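Uncharacterized protein (Bacteroides ovatus, PDB 3NQK) is of unknown function and is built of two beta-rich parts, the first from a DUF4973 family of the E-set clan, the second BT_3044-like. Local coordinates at residues 74-77 against 83-86. Numbering follows the deposited sequence.
Sequences ERFS and LWYT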
# COMPACT_ATOMS: atom_id res chain seq x y z
N GLU A 74 31.93 -6.66 -14.28
CA GLU A 74 32.26 -5.28 -14.02
C GLU A 74 32.37 -5.02 -12.53
O GLU A 74 33.28 -4.36 -12.07
CB GLU A 74 31.20 -4.36 -14.65
CG GLU A 74 31.64 -2.90 -14.79
CD GLU A 74 32.87 -2.74 -15.68
OE1 GLU A 74 33.08 -3.60 -16.58
OE2 GLU A 74 33.63 -1.76 -15.48
N ARG A 75 31.46 -5.58 -11.76
CA ARG A 75 31.40 -5.26 -10.37
C ARG A 75 32.33 -6.15 -9.54
O ARG A 75 33.03 -5.66 -8.67
CB ARG A 75 29.95 -5.36 -9.84
CG ARG A 75 29.58 -4.30 -8.76
CD ARG A 75 30.60 -4.30 -7.55
NE ARG A 75 30.15 -3.46 -6.43
N PHE A 76 32.37 -7.44 -9.85
CA PHE A 76 33.12 -8.38 -9.01
C PHE A 76 34.37 -8.96 -9.66
O PHE A 76 35.20 -9.53 -8.98
CB PHE A 76 32.22 -9.51 -8.59
CG PHE A 76 30.92 -9.06 -8.03
CD1 PHE A 76 30.87 -8.35 -6.84
CD2 PHE A 76 29.72 -9.37 -8.67
CE1 PHE A 76 29.66 -7.93 -6.30
CE2 PHE A 76 28.49 -8.96 -8.13
CZ PHE A 76 28.46 -8.25 -6.95
N SER A 77 34.49 -8.83 -10.99
CA SER A 77 35.63 -9.39 -11.76
C SER A 77 35.46 -10.88 -11.98
O SER A 77 34.70 -11.52 -11.28
CB SER A 77 36.99 -9.14 -11.07
OG SER A 77 37.37 -10.26 -10.24
N LEU A 83 30.91 -14.02 -5.45
CA LEU A 83 30.11 -12.81 -5.22
C LEU A 83 29.12 -12.53 -6.36
O LEU A 83 28.38 -11.56 -6.31
CB LEU A 83 31.01 -11.59 -5.06
CG LEU A 83 32.07 -11.59 -3.96
CD1 LEU A 83 32.86 -10.26 -4.02
CD2 LEU A 83 31.45 -11.79 -2.60
N TRP A 84 29.13 -13.36 -7.39
CA TRP A 84 28.31 -13.12 -8.59
C TRP A 84 26.82 -13.28 -8.35
O TRP A 84 26.39 -14.09 -7.54
CB TRP A 84 28.70 -14.09 -9.71
CG TRP A 84 29.86 -13.69 -10.49
CD1 TRP A 84 30.95 -13.01 -10.04
CD2 TRP A 84 30.15 -14.07 -11.83
NE1 TRP A 84 31.87 -12.88 -11.04
CE2 TRP A 84 31.40 -13.53 -12.15
CE3 TRP A 84 29.44 -14.78 -12.81
CZ2 TRP A 84 31.98 -13.67 -13.42
CZ3 TRP A 84 30.00 -14.92 -14.07
CH2 TRP A 84 31.26 -14.37 -14.37
N TYR A 85 26.04 -12.55 -9.12
CA TYR A 85 24.62 -12.74 -9.16
C TYR A 85 24.32 -13.95 -10.04
O TYR A 85 25.09 -14.27 -10.95
CB TYR A 85 23.95 -11.51 -9.72
CG TYR A 85 24.08 -10.29 -8.85
CD1 TYR A 85 23.42 -10.21 -7.65
CD2 TYR A 85 24.83 -9.20 -9.27
CE1 TYR A 85 23.52 -9.09 -6.85
CE2 TYR A 85 24.93 -8.06 -8.48
CZ TYR A 85 24.27 -8.02 -7.27
OH TYR A 85 24.35 -6.90 -6.48
N THR A 86 23.23 -14.63 -9.77
CA THR A 86 22.87 -15.79 -10.53
C THR A 86 21.50 -15.61 -11.15
O THR A 86 20.57 -15.22 -10.50
CB THR A 86 22.88 -17.00 -9.67
OG1 THR A 86 24.18 -17.16 -9.09
CG2 THR A 86 22.52 -18.26 -10.49
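Phe76, near the C-terminal end of helix 65-76, lays its ring against the backbone and side chain of Leu83 as the chain folds back against the helix. One face of the ring takes a CH-pi contact from Leu83 CB, 4.0 Å from the ring centroid; Leu83 O sits over the same face but toward the rim, 3.2 Å from Phe76 CE2. That carbonyl also accepts a hydrogen bond from Lys124. Arg75 CB covers the opposite face, so the phenyl is held between its own helix and the returning chain. Chi1 of -49° puts Phe76 CG beside the backbone N, laying one face over Arg75 CB and turning the other to Leu83.

At the ring's edge comes Tyr85, its CE2 3.7 Å from Phe76 CE2. The two planes are inclined at 59°, an oblique pair rather than a stack, and the tyrosine hydroxyl runs on to bond Asp24.

Trp84 supplies the polar link. Its CD1 touches Phe76 CB, which approaches the indole obliquely, 4.0 Å away, and NE1 donates to Ser77 O at 3.1 Å. The bond is nearly straight, and the acceptor lies in the indole plane, which probably helps to set the rotation of the ring. Ser77, with positive phi, has left helical geometry, and NE1 is tilted 33° from its carbonyl plane.

The contact thus closes the turn-back after helix 65-76: Asn72 of that helix accepts a bond from Tyr85 N, Tyr85 packs on Leu68 and Leu71, and the chain then runs into strand 86-87, which pairs in parallel with strand 125-133.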